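Long-range contacts in xylose isomerase-like TIM barrel domain-containing protein (Thermus thermophilus, PDB 3AYV), which is of uncertain function but binds zinc ions, may act in protection against oxidative stress and resembles AP endonuclease family proteins: residues Arg18-Leu24 with Asp227-Leu232; Phe41-Arg45 with Ala86-Ala90; Leu75-Leu79 with Leu121-Arg125; Arg132-Glu136 with Glu184-Leu188. All blocks are in the same frame, centred on the assembly; numbering follows the deposited sequence.

Interaction 1: residues Arg18-Leu24 with Asp227-Leu232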
# COMPACT_ATOMS: atom_id res chain seq x y z
N ARG A 18 -11.15 8.06 -15.90
CA ARG A 18 -10.56 6.79 -16.34
C ARG A 18 -11.03 5.60 -15.49
O ARG A 18 -11.21 4.50 -16.01
CB ARG A 18 -9.03 6.91 -16.37
CG ARG A 18 -8.33 5.86 -17.22
CD ARG A 18 -8.60 6.04 -18.72
NE ARG A 18 -7.98 4.96 -19.50
CZ ARG A 18 -8.62 4.12 -20.31
NH1 ARG A 18 -9.94 4.22 -20.49
NH2 ARG A 18 -7.93 3.17 -20.95
N LEU A 19 -11.24 5.85 -14.19
CA LEU A 19 -11.79 4.88 -13.24
C LEU A 19 -13.18 4.41 -13.62
O LEU A 19 -13.47 3.22 -13.60
CB LEU A 19 -11.92 5.51 -11.84
CG LEU A 19 -10.69 5.73 -10.98
CD1 LEU A 19 -11.14 6.04 -9.57
CD2 LEU A 19 -9.85 4.49 -11.01
N GLN A 20 -14.03 5.39 -13.92
CA GLN A 20 -15.41 5.16 -14.32
C GLN A 20 -15.41 4.27 -15.56
O GLN A 20 -16.08 3.23 -15.59
CB GLN A 20 -16.08 6.50 -14.64
CG GLN A 20 -17.58 6.56 -14.37
CD GLN A 20 -17.95 6.07 -12.97
OE1 GLN A 20 -17.47 6.60 -11.95
NE2 GLN A 20 -18.79 5.04 -12.91
N ALA A 21 -14.61 4.67 -16.54
CA ALA A 21 -14.61 4.06 -17.87
C ALA A 21 -14.11 2.62 -17.86
O ALA A 21 -14.54 1.81 -18.67
CB ALA A 21 -13.78 4.90 -18.83
N LEU A 22 -13.22 2.30 -16.92
CA LEU A 22 -12.70 0.95 -16.82
C LEU A 22 -13.37 0.13 -15.72
O LEU A 22 -13.07 -1.04 -15.56
CB LEU A 22 -11.18 0.98 -16.65
CG LEU A 22 -10.32 1.52 -17.81
CD1 LEU A 22 -8.92 1.86 -17.30
CD2 LEU A 22 -10.24 0.53 -19.00
N GLY A 23 -14.27 0.76 -14.96
CA GLY A 23 -14.96 0.10 -13.84
C GLY A 23 -14.02 -0.27 -12.70
O GLY A 23 -14.17 -1.32 -12.07
N LEU A 24 -13.05 0.60 -12.45
CA LEU A 24 -12.07 0.35 -11.39
C LEU A 24 -12.47 1.01 -10.07
O LEU A 24 -13.16 2.05 -10.03
CB LEU A 24 -10.68 0.83 -11.84
CG LEU A 24 -10.03 0.04 -12.98
CD1 LEU A 24 -8.78 0.74 -13.44
CD2 LEU A 24 -9.71 -1.39 -12.58
N ASP A 227 -1.24 4.57 -18.57
CA ASP A 227 -2.60 4.07 -18.67
C ASP A 227 -2.71 2.63 -18.19
O ASP A 227 -1.99 1.77 -18.69
CB ASP A 227 -3.14 4.13 -20.09
CG ASP A 227 -4.63 3.85 -20.13
OD1 ASP A 227 -5.43 4.79 -19.87
OD2 ASP A 227 -5.00 2.68 -20.35
N PRO A 228 -3.63 2.35 -17.26
CA PRO A 228 -3.68 1.01 -16.66
C PRO A 228 -4.44 -0.05 -17.45
O PRO A 228 -4.49 -1.20 -17.01
CB PRO A 228 -4.38 1.27 -15.32
CG PRO A 228 -5.28 2.46 -15.58
CD PRO A 228 -4.65 3.26 -16.70
N GLU A 229 -5.00 0.29 -18.61
CA GLU A 229 -5.78 -0.74 -19.32
C GLU A 229 -5.02 -2.03 -19.57
O GLU A 229 -5.57 -3.11 -19.37
CB GLU A 229 -6.41 -0.24 -20.63
CG GLU A 229 -7.49 -1.21 -21.10
CD GLU A 229 -8.09 -0.85 -22.42
OE1 GLU A 229 -8.34 0.34 -22.66
OE2 GLU A 229 -8.32 -1.79 -23.22
N ALA A 230 -3.76 -1.94 -20.01
CA ALA A 230 -3.00 -3.16 -20.29
C ALA A 230 -2.90 -4.09 -19.07
O ALA A 230 -2.87 -5.31 -19.22
CB ALA A 230 -1.61 -2.83 -20.82
N SER A 231 -2.84 -3.52 -17.86
CA SER A 231 -2.79 -4.36 -16.65
C SER A 231 -4.13 -5.04 -16.37
O SER A 231 -4.17 -6.20 -15.98
CB SER A 231 -2.35 -3.56 -15.41
OG SER A 231 -1.04 -3.08 -15.60
N LEU A 232 -5.22 -4.30 -16.55
CA LEU A 232 -6.55 -4.89 -16.39
C LEU A 232 -6.76 -6.07 -17.36
O LEU A 232 -7.28 -7.13 -16.97
CB LEU A 232 -7.62 -3.80 -16.53
CG LEU A 232 -9.06 -4.19 -16.18
CD1 LEU A 232 -9.16 -4.99 -14.84
CD2 LEU A 232 -9.93 -2.93 -16.17

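Interaction 2: residues Phe41-Arg45 with Ala86-Ala90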
# COMPACT_ATOMS: atom_id res chain seq x y z
N PHE A 41 -11.82 16.67 -0.22
CA PHE A 41 -12.35 15.42 0.34
C PHE A 41 -13.86 15.32 0.12
O PHE A 41 -14.39 14.26 -0.23
CB PHE A 41 -11.98 15.30 1.82
CG PHE A 41 -10.52 15.02 2.04
CD1 PHE A 41 -10.04 13.71 2.00
CD2 PHE A 41 -9.62 16.07 2.22
CE1 PHE A 41 -8.67 13.45 2.16
CE2 PHE A 41 -8.26 15.82 2.39
CZ PHE A 41 -7.79 14.49 2.36
N GLN A 42 -14.54 16.45 0.33
CA GLN A 42 -15.98 16.56 0.03
C GLN A 42 -16.25 16.29 -1.45
O GLN A 42 -17.13 15.49 -1.80
CB GLN A 42 -16.51 17.94 0.42
CG GLN A 42 -16.61 18.21 1.92
CD GLN A 42 -17.34 19.52 2.23
OE1 GLN A 42 -18.41 19.81 1.66
NE2 GLN A 42 -16.77 20.32 3.13
N SER A 43 -15.49 16.95 -2.32
CA SER A 43 -15.63 16.78 -3.75
C SER A 43 -15.40 15.34 -4.20
O SER A 43 -16.10 14.84 -5.08
CB SER A 43 -14.72 17.74 -4.50
OG SER A 43 -14.49 17.30 -5.82
N LEU A 44 -14.41 14.66 -3.61
CA LEU A 44 -14.11 13.29 -4.00
C LEU A 44 -15.20 12.33 -3.54
O LEU A 44 -15.65 11.48 -4.31
CB LEU A 44 -12.75 12.84 -3.45
CG LEU A 44 -12.30 11.40 -3.72
CD1 LEU A 44 -12.39 11.00 -5.21
CD2 LEU A 44 -10.88 11.20 -3.17
N ARG A 45 -15.63 12.48 -2.30
CA ARG A 45 -16.66 11.65 -1.70
C ARG A 45 -18.00 11.74 -2.47
O ARG A 45 -18.72 10.75 -2.55
CB ARG A 45 -16.84 12.03 -0.22
CG ARG A 45 -17.83 11.16 0.56
CD ARG A 45 -18.03 11.66 1.98
NE ARG A 45 -17.99 13.13 2.09
CZ ARG A 45 -19.00 13.95 1.82
NH1 ARG A 45 -20.18 13.48 1.40
NH2 ARG A 45 -18.84 15.27 1.96
N ALA A 86 -11.51 7.62 6.78
CA ALA A 86 -12.85 7.31 7.33
C ALA A 86 -13.89 8.23 6.70
O ALA A 86 -14.99 7.78 6.36
CB ALA A 86 -12.85 7.46 8.85
N GLU A 87 -13.53 9.50 6.53
CA GLU A 87 -14.38 10.48 5.88
C GLU A 87 -14.70 10.08 4.43
O GLU A 87 -15.83 10.29 3.95
CB GLU A 87 -13.72 11.86 5.95
CG GLU A 87 -14.42 12.93 5.12
CD GLU A 87 -13.80 14.32 5.26
OE1 GLU A 87 -12.72 14.46 5.89
OE2 GLU A 87 -14.42 15.28 4.73
N LEU A 88 -13.73 9.50 3.73
CA LEU A 88 -13.92 9.04 2.37
C LEU A 88 -14.59 7.68 2.31
O LEU A 88 -14.82 7.16 1.22
CB LEU A 88 -12.58 8.99 1.62
CG LEU A 88 -11.86 10.32 1.40
CD1 LEU A 88 -10.44 10.01 0.94
CD2 LEU A 88 -12.59 11.18 0.35
N GLY A 89 -14.91 7.10 3.47
CA GLY A 89 -15.47 5.75 3.53
C GLY A 89 -14.53 4.64 3.07
O GLY A 89 -14.97 3.64 2.49
N ALA A 90 -13.23 4.81 3.31
CA ALA A 90 -12.24 3.80 2.92
C ALA A 90 -12.42 2.51 3.68
O ALA A 90 -12.72 2.54 4.88
CB ALA A 90 -10.80 4.34 3.14
O HOH W 1 -16.65 15.32 3.48

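Interaction 3: residues Leu75-Leu79 with Leu121-Arg125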
# COMPACT_ATOMS: atom_id res chain seq x y z
N LEU A 75 3.54 10.23 13.41
CA LEU A 75 2.33 9.88 14.14
C LEU A 75 1.15 10.76 13.73
O LEU A 75 0.07 10.22 13.42
CB LEU A 75 2.55 9.89 15.65
CG LEU A 75 1.38 9.38 16.51
CD1 LEU A 75 1.02 7.93 16.12
CD2 LEU A 75 1.77 9.49 18.00
N ARG A 76 1.36 12.08 13.69
CA ARG A 76 0.29 13.03 13.26
C ARG A 76 -0.20 12.74 11.84
O ARG A 76 -1.43 12.75 11.58
CB ARG A 76 0.73 14.50 13.41
CG ARG A 76 0.90 14.97 14.85
CD ARG A 76 1.15 16.51 14.97
NE ARG A 76 2.29 17.06 14.20
CZ ARG A 76 3.54 17.15 14.66
NH1 ARG A 76 3.87 16.69 15.87
NH2 ARG A 76 4.49 17.66 13.90
N ARG A 77 0.73 12.47 10.92
CA ARG A 77 0.40 12.14 9.53
C ARG A 77 -0.46 10.86 9.39
O ARG A 77 -1.44 10.83 8.60
CB ARG A 77 1.68 11.99 8.69
CG ARG A 77 2.40 13.32 8.41
CD ARG A 77 1.70 14.09 7.33
NE ARG A 77 2.40 15.31 6.91
CZ ARG A 77 1.96 16.55 7.10
NH1 ARG A 77 0.81 16.76 7.76
NH2 ARG A 77 2.65 17.57 6.63
N LEU A 78 -0.07 9.80 10.11
CA LEU A 78 -0.83 8.55 10.05
C LEU A 78 -2.24 8.71 10.66
O LEU A 78 -3.22 8.28 10.05
CB LEU A 78 -0.08 7.41 10.76
CG LEU A 78 1.26 7.05 10.10
CD1 LEU A 78 1.90 5.94 10.90
CD2 LEU A 78 1.04 6.60 8.63
N LEU A 79 -2.32 9.35 11.81
CA LEU A 79 -3.61 9.56 12.51
C LEU A 79 -4.57 10.47 11.72
O LEU A 79 -5.76 10.14 11.55
CB LEU A 79 -3.37 10.08 13.92
CG LEU A 79 -2.68 9.11 14.90
CD1 LEU A 79 -2.38 9.85 16.21
CD2 LEU A 79 -3.52 7.86 15.16
N LEU A 121 -1.19 3.29 18.88
CA LEU A 121 -2.22 4.36 18.70
C LEU A 121 -2.82 4.37 17.32
O LEU A 121 -3.99 4.72 17.14
CB LEU A 121 -1.65 5.74 19.01
CG LEU A 121 -1.27 6.07 20.46
CD1 LEU A 121 -0.75 7.52 20.52
CD2 LEU A 121 -2.42 5.84 21.49
N VAL A 122 -2.02 4.00 16.32
CA VAL A 122 -2.49 3.96 14.95
C VAL A 122 -3.46 2.81 14.73
O VAL A 122 -4.53 3.01 14.13
CB VAL A 122 -1.31 3.86 13.96
CG1 VAL A 122 -1.80 3.96 12.51
CG2 VAL A 122 -0.35 4.98 14.28
N VAL A 123 -3.11 1.62 15.21
CA VAL A 123 -4.01 0.47 15.13
C VAL A 123 -5.33 0.76 15.90
O VAL A 123 -6.43 0.42 15.42
CB VAL A 123 -3.34 -0.81 15.68
CG1 VAL A 123 -4.32 -1.99 15.77
CG2 VAL A 123 -2.18 -1.19 14.73
N ARG A 124 -5.20 1.40 17.06
CA ARG A 124 -6.38 1.73 17.87
C ARG A 124 -7.29 2.71 17.13
O ARG A 124 -8.53 2.53 17.13
CB ARG A 124 -5.98 2.24 19.26
CG ARG A 124 -5.33 1.16 20.15
CD ARG A 124 -4.71 1.82 21.41
NE ARG A 124 -5.71 2.59 22.15
CZ ARG A 124 -5.49 3.18 23.33
NH1 ARG A 124 -4.30 3.10 23.92
NH2 ARG A 124 -6.48 3.85 23.93
N ARG A 125 -6.70 3.71 16.48
CA ARG A 125 -7.48 4.71 15.73
C ARG A 125 -8.21 4.06 14.55
O ARG A 125 -9.38 4.35 14.29
CB ARG A 125 -6.60 5.90 15.25
CG ARG A 125 -7.37 7.06 14.59
CD ARG A 125 -8.47 7.63 15.53
NE ARG A 125 -9.13 8.83 14.99
CZ ARG A 125 -10.43 9.12 15.13
NH1 ARG A 125 -11.24 8.30 15.78
NH2 ARG A 125 -10.93 10.23 14.59
O HOH W 2 -7.00 10.49 14.41

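Interaction 4: residues Arg132-Glu136 with Glu184-Leu188. With ZN (zinc ion), chain F; ZN (zinc ion), chain E.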
# COMPACT_ATOMS: atom_id res chain seq x y z
N ARG A 132 -9.53 -0.91 8.01
CA ARG A 132 -8.57 -2.01 8.14
C ARG A 132 -7.17 -1.48 7.79
O ARG A 132 -6.98 -0.93 6.71
CB ARG A 132 -8.95 -3.12 7.16
CG ARG A 132 -7.95 -4.26 7.01
CD ARG A 132 -7.76 -5.05 8.32
NE ARG A 132 -7.03 -6.30 8.10
CZ ARG A 132 -6.63 -7.11 9.08
NH1 ARG A 132 -6.93 -6.80 10.33
NH2 ARG A 132 -5.95 -8.23 8.81
N LEU A 133 -6.20 -1.65 8.71
CA LEU A 133 -4.85 -1.08 8.53
C LEU A 133 -3.94 -2.12 7.91
O LEU A 133 -3.92 -3.27 8.35
CB LEU A 133 -4.26 -0.66 9.88
CG LEU A 133 -3.06 0.27 9.93
CD1 LEU A 133 -3.38 1.64 9.27
CD2 LEU A 133 -2.58 0.49 11.37
N LEU A 134 -3.18 -1.73 6.89
CA LEU A 134 -2.35 -2.69 6.17
C LEU A 134 -0.94 -2.16 6.08
O LEU A 134 -0.72 -1.05 5.62
CB LEU A 134 -2.85 -2.94 4.74
CG LEU A 134 -4.32 -3.35 4.63
CD1 LEU A 134 -4.77 -3.23 3.18
CD2 LEU A 134 -4.47 -4.79 5.15
N LEU A 135 0.02 -2.98 6.49
CA LEU A 135 1.44 -2.65 6.34
C LEU A 135 1.98 -3.21 5.03
O LEU A 135 1.83 -4.41 4.75
CB LEU A 135 2.21 -3.24 7.55
CG LEU A 135 3.74 -3.16 7.60
CD1 LEU A 135 4.19 -1.71 7.43
CD2 LEU A 135 4.19 -3.73 8.92
N GLU A 136 2.63 -2.35 4.23
CA GLU A 136 3.16 -2.73 2.91
C GLU A 136 4.68 -2.91 3.02
O GLU A 136 5.33 -2.14 3.75
CB GLU A 136 2.83 -1.61 1.92
CG GLU A 136 3.34 -1.81 0.54
CD GLU A 136 3.30 -0.54 -0.29
OE1 GLU A 136 2.64 0.44 0.07
OE2 GLU A 136 3.94 -0.53 -1.34
N GLU A 184 -3.48 -9.71 2.17
CA GLU A 184 -4.88 -9.59 1.82
C GLU A 184 -5.09 -8.53 0.75
O GLU A 184 -6.21 -8.36 0.26
CB GLU A 184 -5.75 -9.35 3.07
CG GLU A 184 -5.58 -8.00 3.74
CD GLU A 184 -6.08 -8.00 5.17
OE1 GLU A 184 -7.02 -7.23 5.44
OE2 GLU A 184 -5.54 -8.75 6.01
N HIS A 185 -4.00 -7.86 0.35
CA HIS A 185 -4.05 -6.66 -0.48
C HIS A 185 -2.79 -6.73 -1.30
O HIS A 185 -1.71 -7.01 -0.77
CB HIS A 185 -4.00 -5.43 0.43
CG HIS A 185 -4.70 -4.22 -0.10
ND1 HIS A 185 -4.02 -3.10 -0.53
CD2 HIS A 185 -6.01 -3.94 -0.21
CE1 HIS A 185 -4.89 -2.17 -0.89
NE2 HIS A 185 -6.11 -2.66 -0.72
N LEU A 186 -2.91 -6.52 -2.61
CA LEU A 186 -1.73 -6.59 -3.47
C LEU A 186 -1.54 -5.31 -4.23
O LEU A 186 -2.51 -4.75 -4.77
CB LEU A 186 -1.78 -7.80 -4.42
CG LEU A 186 -1.46 -9.08 -3.64
CD1 LEU A 186 -2.75 -9.78 -3.26
CD2 LEU A 186 -0.46 -10.00 -4.36
N HIS A 187 -0.30 -4.83 -4.22
CA HIS A 187 0.09 -3.69 -5.04
C HIS A 187 0.75 -4.24 -6.28
O HIS A 187 1.79 -4.89 -6.20
CB HIS A 187 1.03 -2.78 -4.25
CG HIS A 187 0.31 -1.80 -3.38
ND1 HIS A 187 0.97 -0.81 -2.69
CD2 HIS A 187 -1.00 -1.63 -3.10
CE1 HIS A 187 0.10 -0.10 -1.99
NE2 HIS A 187 -1.11 -0.57 -2.24
N LEU A 188 0.13 -3.98 -7.43
CA LEU A 188 0.55 -4.60 -8.68
C LEU A 188 1.14 -3.63 -9.67
O LEU A 188 0.59 -2.56 -9.90
CB LEU A 188 -0.63 -5.29 -9.35
CG LEU A 188 -1.31 -6.41 -8.55
CD1 LEU A 188 -2.47 -6.91 -9.43
CD2 LEU A 188 -0.33 -7.53 -8.29
ZN ZN F . 3.27 -0.41 -3.35
ZN ZN E . 3.27 2.00 -0.89
O HOH W 3 2.53 1.95 -2.86
O HOH W 4 4.67 3.53 -2.22
O HOH W 5 4.39 1.21 -4.76

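Interaction 1: residues Arg18-Leu24 with Asp227-Leu232
The guanidinium of R18 has CD1 of L22 over one face, 3.8 Å above its plane, while carboxylate oxygens of D227 and E229 line its edge. CG of R18 lies anti to the backbone N (chi1 -161°), and a bend at chi2 brings the group to D227, gripped side-on: NE of R18 meets the syn lone pair of D227 OD1 at 2.6 Å and NH2 reaches OD2 at 3.0 Å, guanidinium and carboxylate planes 29° apart. A weak bond of 3.3 Å links NH2 of R18 to OE1 of E229, completing a salt-bridge network. From above the carboxylate plane, OD2 of D227 also takes the backbone N-H of E229 (3.0 Å), capping the start of helix 229-240. A methionine in place of R18 would probably leave D227 and E229 without their shared cation, D227 keeping its capping bond. CD2 of L232 packs against CB of L22 at 4.1 Å and CD2 of L24 at 3.9 Å, and CG of P228 meets CD1 of L22. The contact joins the first and last barrel helices, L24 and P228 resting on strand 3-8 and P228 also on strand 219-222.

Interaction 2: residues Phe41-Arg45 with Ala86-Ala90
L88 drives its two methyl groups between the side chains of F41 and L44, and this wedge is the tightly packed part of the contact. CD1 of L88 comes to the edge of the F41 ring, near its plane, 3.9 Å from CD1 of F41, while the other branch, CD2, lies 3.9 Å from CD2 of L44. The same CD2 also rests on the backbone of helix 38-47, 3.6 Å from O of F41. With CG of L88 opposite its own carbonyl carbon (chi1 -64°), both branches are carried across to that helix. Cutting L88 back to alanine would take the methyl groups from the F41 edge and from L44, and is likely to leave a gap there.

The other side of the interface is polar and looser. The extended start of the R45 chain, with CG opposite the backbone N (chi1 -175°), lays CD of R45 3.3 Å from O of E87, and the bend at chi3 then turns the guanidinium toward a water. No direct bond joins the charged ends of R45 and E87; instead the water accepts from NH2 of R45 at 2.7 Å and donates to OE2 of E87 at 2.6 Å. The second oxygen of E87 is held by R84, which also makes a cation-pi contact with F41.

Helix 68-87 ends in a Schellman motif, with G89 at positive phi and its N bonded to O of A86. This capped turn is the alpha-to-beta connection into strand 92-96, and L88 within it packs on helix 38-47 and on L52 of strand 52-55, neighbouring elements of a TIM barrel.

Interaction 3: residues Leu75-Leu79 with Leu121-Arg125
This is apolar packing between two outer helices of the TIM barrel, 68-87 and 120-129, which run side by side in nearly the same direction. The axes of segments 75-79 and 121-125 are 14° from parallel and 10.2 Å apart at their closest, and no direct hydrogen bond crosses between them. Leucine and valine methyl groups do most of the touching. CG2 of V122 sits between two leucines one turn apart, 3.7 Å from CD1 of L75 and 4.2 Å from CD1 of L78. The other branch of L75 turns to L121, where CD2 of L75 and CD1 of L121 stand 4.1 Å apart and the two side chains cross at about a right angle.

L79 makes its contacts through a single methyl. CD2 of L79 lies against the backbone of the second helix, 3.7 Å from O of L121, and equally close to CB of R125, so it lodges over one helical turn, between residues four apart. CG anti to the backbone N (chi1 -174°) sets CB and CG of R125 over L79, and the bend at chi2 carries the guanidinium past it. A water bridges the helices at this margin: it accepts from NE of R125 at 2.8 Å and donates weakly to O of L79. The stronger polar partner of R125 is D83, one turn further along helix 68-87, whose carboxylate forms a salt bridge with NH2.

On the inner side, V122 packs on L133 of strand 132-136, setting helix 120-129 against the barrel wall, and also touches L82 of helix 68-87, while L78 packs on L56 in a loop.

Interaction 4: residues Arg132-Glu136 with Glu184-Leu188
A single carboxylate, that of E136, bridges two zinc ions. OE1 of E136 binds one at 1.9 Å and OE2 the other at 2.1 Å, and a water is shared by both metals. The second zinc ion is also held by ND1 of H187 at 2.4 Å, so it links the two strands. H55 and H96 complete the protein ligands of the first ion, D162 and E223 those of the second, while E27 accepts from NE2 of H187 and so orients its ring. Such a carboxylate-bridged zinc pair inside a TIM barrel is consistent with the metal site of the AP endonuclease 2 family.

At the far end of the strands R132 grips E184 side-on: NE of R132 reaches OE1 at 2.8 Å and NH2 reaches OE2 at 2.9 Å. CG of E184 lies between its backbone N and carbonyl carbon (chi1 70°), the chain extending beyond it to reach R132. Between metal site and salt bridge, L134 sets CD1 over a face of the H185 ring, a CH-pi contact 3.7 Å from the centroid. These side chains meet across the barrel interior: strand 158-162 lies between the two strands, contributing C160 beside E136, H185 and H187, with strands 92-96 and 219-222 flanking them.

Overall arrangement
Near the N terminus, helix 12-22 enters interaction 1, whose partner comes only after residue 226; it thus closes the longest loop, bringing the first and last helices of the barrel together, and the other three contacts fall within that loop. Interaction 2 joins helix 38-47 to the end of helix 68-87. Interaction 3 begins on that same helix before interaction 2 has closed, so the two cross along the chain and carry the outer layer on to helix 120-129. Interaction 4 follows in series, spanning the barrel interior at the zinc site. It touches interaction 3 directly, where V122 and V123 pack on L133.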